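Local atomic coordinates of beta-lactamase (Chitinophaga pinensis, PDB entry 6N36), a protein that probably hydrolyses the amide bond of beta-lactam antibiotics as a metallo-beta-lactamase, with two zinc ions held in its active site. Residues 27-32 / 40-45; 48-53 / 77-82; 90-95 / 131-136. One frame throughout, in Å; residues are numbered along the deposited sequence.

Contact 1: residues 27-32 / 40-45; sequences GNLYYI and FLITTP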
loop_
_atom_site.group_PDB
_atom_site.type_symbol
_atom_site.label_atom_id
_atom_site.label_comp_id
_atom_site.label_asym_id
_atom_site.label_seq_id
_atom_site.Cartn_x
_atom_site.Cartn_y
_atom_site.Cartn_z
ATOM N N GLY A 27 6.624 13.984 10.339
ATOM C CA GLY A 27 7.621 14.550 9.424
ATOM C C GLY A 27 6.984 14.970 8.097
ATOM O O GLY A 27 5.915 15.626 8.090
ATOM N N ASN A 28 7.610 14.514 7.016
ATOM C CA ASN A 28 7.215 14.769 5.611
ATOM C C ASN A 28 6.302 13.667 5.062
ATOM O O ASN A 28 6.203 13.543 3.828
ATOM C CB ASN A 28 8.450 14.998 4.746
ATOM C CG ASN A 28 9.429 13.844 4.741
ATOM O OD1 ASN A 28 9.697 13.201 5.777
ATOM N ND2 ASN A 28 9.999 13.578 3.592
ATOM N N LEU A 29 5.725 12.843 5.915
ATOM C CA LEU A 29 4.771 11.786 5.500
ATOM C C LEU A 29 3.353 12.212 5.843
ATOM O O LEU A 29 3.063 12.572 7.015
ATOM C CB LEU A 29 5.113 10.493 6.231
ATOM C CG LEU A 29 4.079 9.390 6.082
ATOM C CD1 LEU A 29 3.973 8.875 4.656
ATOM C CD2 LEU A 29 4.366 8.240 7.038
ATOM N N TYR A 30 2.511 12.232 4.845
ATOM C CA TYR A 30 1.118 12.705 4.940
ATOM C C TYR A 30 0.184 11.564 4.514
ATOM O O TYR A 30 0.468 10.777 3.575
ATOM C CB TYR A 30 0.874 13.902 4.025
ATOM C CG TYR A 30 1.718 15.096 4.370
ATOM C CD1 TYR A 30 3.031 15.187 3.917
ATOM C CD2 TYR A 30 1.242 16.118 5.169
ATOM C CE1 TYR A 30 3.853 16.241 4.266
ATOM C CE2 TYR A 30 2.050 17.213 5.480
ATOM C CZ TYR A 30 3.374 17.253 5.057
ATOM O OH TYR A 30 4.211 18.327 5.335
ATOM N N TYR A 31 -0.984 11.575 5.139
ATOM C CA TYR A 31 -2.136 10.728 4.782
ATOM C C TYR A 31 -3.012 11.521 3.816
ATOM O O TYR A 31 -3.452 12.619 4.159
ATOM C CB TYR A 31 -2.966 10.330 5.998
ATOM C CG TYR A 31 -4.041 9.312 5.675
ATOM C CD1 TYR A 31 -3.761 7.953 5.698
ATOM C CD2 TYR A 31 -5.329 9.692 5.281
ATOM C CE1 TYR A 31 -4.713 7.021 5.381
ATOM C CE2 TYR A 31 -6.293 8.749 4.971
ATOM C CZ TYR A 31 -6.002 7.405 5.068
ATOM O OH TYR A 31 -6.912 6.441 4.739
ATOM N N ILE A 32 -3.256 11.033 2.616
ATOM C CA ILE A 32 -4.121 11.704 1.607
ATOM C C ILE A 32 -5.175 10.732 1.050
ATOM O O ILE A 32 -5.721 10.987 -0.019
ATOM C CB ILE A 32 -3.287 12.344 0.486
ATOM C CG1 ILE A 32 -2.415 11.347 -0.301
ATOM C CG2 ILE A 32 -2.467 13.478 1.067
ATOM C CD1 ILE A 32 -1.879 11.942 -1.576
ATOM N N PHE A 40 -0.453 7.408 0.710
ATOM C CA PHE A 40 0.573 8.063 1.521
ATOM C C PHE A 40 1.433 8.933 0.619
ATOM O O PHE A 40 1.842 8.503 -0.462
ATOM C CB PHE A 40 1.385 7.011 2.253
ATOM C CG PHE A 40 0.498 6.058 3.019
ATOM C CD1 PHE A 40 -0.001 6.422 4.252
ATOM C CD2 PHE A 40 0.160 4.828 2.488
ATOM C CE1 PHE A 40 -0.805 5.545 4.967
ATOM C CE2 PHE A 40 -0.645 3.964 3.207
ATOM C CZ PHE A 40 -1.164 4.357 4.404
ATOM N N LEU A 41 1.691 10.147 1.075
ATOM C CA LEU A 41 2.482 11.140 0.313
ATOM C C LEU A 41 3.742 11.440 1.097
ATOM O O LEU A 41 3.643 11.802 2.280
ATOM C CB LEU A 41 1.664 12.422 0.111
ATOM C CG LEU A 41 2.381 13.508 -0.680
ATOM C CD1 LEU A 41 2.488 13.156 -2.139
ATOM C CD2 LEU A 41 1.665 14.839 -0.427
ATOM N N ILE A 42 4.911 11.258 0.484
ATOM C CA ILE A 42 6.209 11.626 1.091
ATOM C C ILE A 42 6.740 12.796 0.274
ATOM O O ILE A 42 6.934 12.663 -0.928
ATOM C CB ILE A 42 7.158 10.446 1.043
ATOM C CG1 ILE A 42 6.615 9.265 1.833
ATOM C CG2 ILE A 42 8.552 10.879 1.517
ATOM C CD1 ILE A 42 7.345 8.033 1.556
ATOM N N THR A 43 6.935 13.927 0.918
ATOM C CA THR A 43 7.298 15.183 0.229
ATOM C C THR A 43 8.801 15.383 0.326
ATOM O O THR A 43 9.367 15.121 1.390
ATOM C CB THR A 43 6.545 16.366 0.783
ATOM O OG1 THR A 43 6.812 16.545 2.194
ATOM C CG2 THR A 43 5.057 16.211 0.548
ATOM N N THR A 44 9.392 15.888 -0.729
ATOM C CA THR A 44 10.846 16.194 -0.708
ATOM C C THR A 44 11.087 17.435 -1.545
ATOM O O THR A 44 10.258 17.854 -2.382
ATOM C CB THR A 44 11.729 15.065 -1.247
ATOM O OG1 THR A 44 11.961 15.232 -2.645
ATOM C CG2 THR A 44 11.164 13.682 -0.988
ATOM N N PRO A 45 12.248 18.079 -1.347
ATOM C CA PRO A 45 12.564 19.252 -2.161
ATOM C C PRO A 45 12.625 18.978 -3.657
ATOM O O PRO A 45 12.487 19.947 -4.387
ATOM C CB PRO A 45 13.925 19.690 -1.637
ATOM C CG PRO A 45 13.924 19.178 -0.191
ATOM C CD PRO A 45 13.222 17.839 -0.267
HETATM O O HOH W 1 6.513 18.731 3.889
#
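Tyr30 and Leu41 form the hydrogen-bonded pair at the middle of a beta hairpin, strands 29-31 and 40-42, in the seven-stranded mixed sheet of the metallo-beta-lactamase fold. Their backbones exchange two bonds, Tyr30 N to Leu41 O at 2.8 Å and Leu41 N to Tyr30 O at 2.9 Å. The Tyr30 ring lies back along the partner strand, because its CG sits beside the backbone N (chi1 -62°); it turns an edge to Leu41 O and crosses Thr43 at about a right angle. Helix 58-69 covers this face, where Ile32 CD1 rests 4.0 Å from Leu41 CB. On the other face Leu29 reaches over with CD1, touching both Ile42 CG1 and Phe40 CB. The Tyr31 and Phe40 rings meet obliquely, planes at 78°, with CD1 of Tyr31 3.9 Å from CE1 of Phe40, while the Tyr31 hydroxyl bonds to Thr34 O. Beyond the paired strands, Asn28 O accepts Thr43 N, and the Asn28 amide folds back over its own main chain (chi1 59°). That turn delivers ND2 to Thr43 O at 2.8 Å, with the acceptor almost exactly in the amide plane. A water joins Tyr30 OH, 2.7 Å away, to Thr43 OG1.

Contact 2: residues 48-53 / 77-82; sequences HILINT and RILLTT
Asn52 closes the end of this parallel strand pair with its side-chain amide, which grips both Thr81 and Thr82. Its OD1 accepts two donors, the Thr81 hydroxyl OG1 and the Thr82 backbone N, each at 2.9 Å. Its ND2 donates a hydrogen bond to Thr82 OG1 at 3.1 Å, nearly in the amide plane, and has a second, weak acceptor in Gly38 O. With both ends of the amide engaged, rotation of the group about chi2 is restrained. The reach comes from CG lying opposite the carbonyl carbon (chi1 -68°), and the backbone here has left the strand conformation, with phi at +77°.

Upstream, main-chain groups satisfy one another in parallel register. Ile78 O receives Leu50 N, Leu50 O receives Leu80 N, and Leu80 O receives Asn52 N at 2.9 Å. His48 O is shared by two donors, Arg77 N at 2.8 Å and the longer Ile78 N at 3.3 Å. On the face that carries Ile49, Ile78, Ile51 and Leu80, the CD1 methyl of Leu80 rests 3.7 Å from Ile49 CG2 and also touches Ile51 CG1.

The pair belongs to a beta-alpha-beta unit whose connection contains helix 58-69. Strand 144-147 packs on the face of Ile49 and Ile78, helix 92-99 meets Leu79 on the other, and strand 40-42 continues the sheet beyond strand 48-51.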
loop_
_atom_site.group_PDB
_atom_site.type_symbol
_atom_site.label_atom_id
_atom_site.label_comp_id
_atom_site.label_asym_id
_atom_site.label_seq_id
_atom_site.Cartn_x
_atom_site.Cartn_y
_atom_site.Cartn_z
ATOM N N HIS A 48 7.747 14.459 -5.004
ATOM C CA HIS A 48 7.080 13.622 -3.998
ATOM C C HIS A 48 6.953 12.178 -4.467
ATOM O O HIS A 48 6.989 11.900 -5.660
ATOM C CB HIS A 48 5.671 14.179 -3.729
ATOM C CG HIS A 48 5.622 15.664 -3.566
ATOM N ND1 HIS A 48 6.564 16.348 -2.790
ATOM C CD2 HIS A 48 4.785 16.597 -4.082
ATOM C CE1 HIS A 48 6.278 17.628 -2.829
ATOM N NE2 HIS A 48 5.170 17.829 -3.606
ATOM N N ILE A 49 6.781 11.328 -3.482
ATOM C CA ILE A 49 6.508 9.882 -3.659
ATOM C C ILE A 49 5.052 9.688 -3.223
ATOM O O ILE A 49 4.665 10.071 -2.089
ATOM C CB ILE A 49 7.481 9.003 -2.885
ATOM C CG1 ILE A 49 8.958 9.352 -3.154
ATOM C CG2 ILE A 49 7.167 7.529 -3.142
ATOM C CD1 ILE A 49 9.581 10.188 -2.070
ATOM N N LEU A 50 4.282 8.978 -4.058
ATOM C CA LEU A 50 2.901 8.527 -3.698
ATOM C C LEU A 50 2.896 7.017 -3.547
ATOM O O LEU A 50 3.341 6.333 -4.478
ATOM C CB LEU A 50 1.934 8.927 -4.801
ATOM C CG LEU A 50 0.501 8.423 -4.585
ATOM C CD1 LEU A 50 -0.143 9.122 -3.414
ATOM C CD2 LEU A 50 -0.301 8.573 -5.882
ATOM N N ILE A 51 2.429 6.533 -2.395
ATOM C CA ILE A 51 2.190 5.093 -2.190
ATOM C C ILE A 51 0.678 4.864 -2.231
ATOM O O ILE A 51 -0.013 5.288 -1.315
ATOM C CB ILE A 51 2.801 4.599 -0.873
ATOM C CG1 ILE A 51 4.301 4.906 -0.773
ATOM C CG2 ILE A 51 2.511 3.114 -0.755
ATOM C CD1 ILE A 51 4.891 4.604 0.595
ATOM N N ASN A 52 0.256 4.168 -3.279
ATOM C CA ASN A 52 -1.130 3.719 -3.558
ATOM C C ASN A 52 -2.022 4.828 -4.086
ATOM O O ASN A 52 -1.871 6.016 -3.744
ATOM C CB ASN A 52 -1.828 3.086 -2.356
ATOM C CG ASN A 52 -1.233 1.758 -1.942
ATOM O OD1 ASN A 52 -0.540 1.099 -2.731
ATOM N ND2 ASN A 52 -1.481 1.367 -0.686
ATOM N N THR A 53 -2.964 4.411 -4.898
ATOM C CA THR A 53 -4.226 5.156 -5.170
ATOM C C THR A 53 -5.352 4.466 -4.434
ATOM O O THR A 53 -5.118 3.598 -3.611
ATOM C CB THR A 53 -4.496 5.354 -6.666
ATOM O OG1 THR A 53 -4.942 4.106 -7.217
ATOM C CG2 THR A 53 -3.313 5.895 -7.441
ATOM N N ARG A 77 6.764 12.552 -8.343
ATOM C CA ARG A 77 7.802 12.042 -9.253
ATOM C C ARG A 77 7.869 10.512 -9.280
ATOM O O ARG A 77 8.381 9.987 -10.272
ATOM C CB ARG A 77 9.179 12.586 -8.867
ATOM C CG ARG A 77 9.344 14.090 -9.083
ATOM C CD ARG A 77 9.472 14.511 -10.542
ATOM N NE ARG A 77 9.470 15.983 -10.603
ATOM C CZ ARG A 77 8.369 16.719 -10.804
ATOM N NH1 ARG A 77 7.195 16.131 -11.039
ATOM N NH2 ARG A 77 8.450 18.047 -10.751
ATOM N N ILE A 78 7.483 9.860 -8.189
ATOM C CA ILE A 78 7.568 8.385 -8.057
ATOM C C ILE A 78 6.211 7.865 -7.606
ATOM O O ILE A 78 5.669 8.376 -6.633
ATOM C CB ILE A 78 8.683 7.999 -7.092
ATOM C CG1 ILE A 78 10.024 8.565 -7.581
ATOM C CG2 ILE A 78 8.697 6.483 -6.922
ATOM C CD1 ILE A 78 11.170 8.262 -6.677
ATOM N N LEU A 79 5.791 6.787 -8.236
ATOM C CA LEU A 79 4.574 6.037 -7.857
ATOM C C LEU A 79 4.973 4.653 -7.363
ATOM O O LEU A 79 5.738 3.963 -8.035
ATOM C CB LEU A 79 3.653 5.884 -9.071
ATOM C CG LEU A 79 3.264 7.164 -9.791
ATOM C CD1 LEU A 79 2.402 6.879 -10.993
ATOM C CD2 LEU A 79 2.579 8.088 -8.879
ATOM N N LEU A 80 4.445 4.285 -6.208
ATOM C CA LEU A 80 4.612 2.967 -5.583
ATOM C C LEU A 80 3.241 2.416 -5.213
ATOM O O LEU A 80 2.254 3.172 -5.100
ATOM C CB LEU A 80 5.440 3.098 -4.310
ATOM C CG LEU A 80 6.822 3.698 -4.445
ATOM C CD1 LEU A 80 7.455 3.853 -3.075
ATOM C CD2 LEU A 80 7.670 2.840 -5.342
ATOM N N THR A 81 3.173 1.097 -5.048
ATOM C CA THR A 81 1.975 0.433 -4.520
ATOM C C THR A 81 2.389 -0.668 -3.547
ATOM O O THR A 81 3.450 -1.285 -3.737
ATOM C CB THR A 81 1.085 -0.130 -5.636
ATOM O OG1 THR A 81 -0.114 -0.617 -5.049
ATOM C CG2 THR A 81 1.769 -1.232 -6.425
ATOM N N THR A 82 1.535 -0.903 -2.577
ATOM C CA THR A 82 1.685 -2.060 -1.683
ATOM C C THR A 82 1.294 -3.381 -2.351
ATOM O O THR A 82 1.862 -4.428 -2.004
ATOM C CB THR A 82 0.960 -1.847 -0.364
ATOM O OG1 THR A 82 -0.427 -1.592 -0.586
ATOM C CG2 THR A 82 1.571 -0.722 0.444
#

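Contact 3: residues 90-95 / 131-136; sequences GAMAAV and LPVKAD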
loop_
_atom_site.group_PDB
_atom_site.type_symbol
_atom_site.label_atom_id
_atom_site.label_comp_id
_atom_site.label_asym_id
_atom_site.label_seq_id
_atom_site.Cartn_x
_atom_site.Cartn_y
_atom_site.Cartn_z
ATOM N N GLY A 90 -6.280 1.423 -8.741
ATOM C CA GLY A 90 -7.394 1.709 -9.666
ATOM C C GLY A 90 -7.227 3.037 -10.383
ATOM O O GLY A 90 -7.767 3.162 -11.498
ATOM N N ALA A 91 -6.554 4.021 -9.780
ATOM C CA ALA A 91 -6.345 5.324 -10.459
ATOM C C ALA A 91 -4.882 5.503 -10.852
ATOM O O ALA A 91 -4.474 6.633 -11.170
ATOM C CB ALA A 91 -6.809 6.456 -9.568
ATOM N N MET A 92 -4.061 4.457 -10.791
ATOM C CA MET A 92 -2.607 4.607 -10.982
ATOM C C MET A 92 -2.290 5.037 -12.418
ATOM O O MET A 92 -1.442 5.927 -12.591
ATOM C CB MET A 92 -1.892 3.307 -10.632
ATOM C CG MET A 92 -0.423 3.486 -10.476
ATOM S SD MET A 92 0.064 4.508 -9.036
ATOM C CE MET A 92 -0.151 3.426 -7.606
ATOM N N ALA A 93 -2.948 4.461 -13.413
ATOM C CA ALA A 93 -2.740 4.880 -14.824
ATOM C C ALA A 93 -3.088 6.356 -14.977
ATOM O O ALA A 93 -2.316 7.080 -15.682
ATOM C CB ALA A 93 -3.531 4.030 -15.784
ATOM N N ALA A 94 -4.190 6.801 -14.392
ATOM C CA ALA A 94 -4.639 8.212 -14.492
ATOM C C ALA A 94 -3.568 9.095 -13.865
ATOM O O ALA A 94 -3.189 10.139 -14.436
ATOM C CB ALA A 94 -5.997 8.428 -13.868
ATOM N N VAL A 95 -3.108 8.738 -12.668
ATOM C CA VAL A 95 -2.098 9.571 -11.978
ATOM C C VAL A 95 -0.826 9.623 -12.833
ATOM O O VAL A 95 -0.280 10.736 -13.021
ATOM C CB VAL A 95 -1.772 9.065 -10.553
ATOM C CG1 VAL A 95 -0.596 9.823 -9.987
ATOM C CG2 VAL A 95 -2.984 9.180 -9.663
ATOM N N LEU A 131 -7.014 0.012 -15.175
ATOM C CA LEU A 131 -6.234 0.412 -16.357
ATOM C C LEU A 131 -4.798 0.005 -16.115
ATOM O O LEU A 131 -4.203 0.312 -15.083
ATOM C CB LEU A 131 -6.340 1.913 -16.633
ATOM C CG LEU A 131 -7.685 2.410 -17.136
ATOM C CD1 LEU A 131 -7.620 3.889 -17.394
ATOM C CD2 LEU A 131 -8.120 1.680 -18.401
ATOM N N PRO A 132 -4.158 -0.648 -17.079
ATOM C CA PRO A 132 -2.808 -1.135 -16.894
ATOM C C PRO A 132 -1.757 -0.034 -16.835
ATOM O O PRO A 132 -1.949 1.099 -17.343
ATOM C CB PRO A 132 -2.508 -2.033 -18.087
ATOM C CG PRO A 132 -3.689 -1.941 -18.957
ATOM C CD PRO A 132 -4.744 -1.049 -18.369
ATOM N N VAL A 133 -0.693 -0.363 -16.138
ATOM C CA VAL A 133 0.465 0.528 -15.943
ATOM C C VAL A 133 1.746 -0.240 -16.242
ATOM O O VAL A 133 1.964 -1.299 -15.655
ATOM C CB VAL A 133 0.509 1.138 -14.531
ATOM C CG1 VAL A 133 1.630 2.151 -14.480
ATOM C CG2 VAL A 133 -0.840 1.692 -14.058
ATOM N N LYS A 134 2.593 0.288 -17.123
ATOM C CA LYS A 134 3.938 -0.270 -17.373
ATOM C C LYS A 134 4.947 0.261 -16.354
ATOM O O LYS A 134 4.893 1.455 -16.019
ATOM C CB LYS A 134 4.375 0.148 -18.785
ATOM C CG LYS A 134 3.512 -0.456 -19.877
ATOM C CD LYS A 134 4.093 -0.263 -21.283
ATOM C CE LYS A 134 3.179 -0.788 -22.369
ATOM N NZ LYS A 134 1.789 -0.300 -22.174
ATOM N N ALA A 135 5.875 -0.578 -15.929
ATOM C CA ALA A 135 6.909 -0.265 -14.927
ATOM C C ALA A 135 8.023 0.559 -15.550
ATOM O O ALA A 135 8.530 0.162 -16.640
ATOM C CB ALA A 135 7.473 -1.523 -14.330
ATOM N N ASP A 136 8.456 1.611 -14.850
ATOM C CA ASP A 136 9.690 2.358 -15.203
ATOM C C ASP A 136 10.898 1.746 -14.488
ATOM O O ASP A 136 12.019 1.863 -15.005
ATOM C CB ASP A 136 9.478 3.835 -14.914
ATOM C CG ASP A 136 8.367 4.394 -15.789
ATOM O OD1 ASP A 136 8.598 4.506 -17.027
ATOM O OD2 ASP A 136 7.276 4.687 -15.275
HETATM O O HOH W 2 -8.970 1.757 -13.479
HETATM O O HOH W 3 -4.920 2.148 -13.116
#
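Ala93, in the first turn of helix 92-99, faces the extended segment 131-136, and its CA comes 5.5 Å from that of Val133. The helix opens with Ala91 at the N-cap position, whose O receives Val95 N. Segment 131-136 has no regular secondary structure, although Val133 keeps a strand-like conformation as it passes the helix start. Two waters bridge the backbones: one donates to Gly90 O at 2.7 Å and accepts from Leu131 N, and the other accepts from Ala93 N and lies 2.8 Å from Leu131 O.

Side-chain contact is narrow. Ala93 CB points into the segment and meets Leu131 CB at 3.6 Å, with Pro132 O close by. Val133 directs one methyl, CG2, at the helix start: it lies 3.5 Å from Ala93 N and 3.9 Å from Met92 CB. A chi1 of -174° turns CG1 anti to the Val133 backbone N and leaves CG2 beside that N. Met92 crosses Val133 at about a right angle, then bends at chi2 and chi3 so its thioether end leads away to Leu79; Met92 and Val133 both touch Met103 of strand 102-106.

The direct touch is apolar and the polar link is made by water. Since an N-H of the first helical turn lacks a partner one turn back, the water on Ala93 N supplies an acceptor there, coupling the helix start to the loop backbone.

Overall arrangement
The three contacts follow in series along the chain. Contacts 1 and 2, with centres 10 Å apart, share the seven-stranded sheet: the antiparallel hairpin of contact 1 passes into the parallel pair of contact 2 where strands 40-42 and 48-51 lie side by side. Contact 3 is about 11 Å from contact 2, centre to centre, and adjoins it through Thr53 OG1 and Ala91 N. Contacts 1 and 3 do not touch; their centres are 20 Å apart. Between contacts 2 and 3 the chain carries zinc ligands His83, His85, Asp87 and His88, so the sheet end and helix start flank the metal-binding segment.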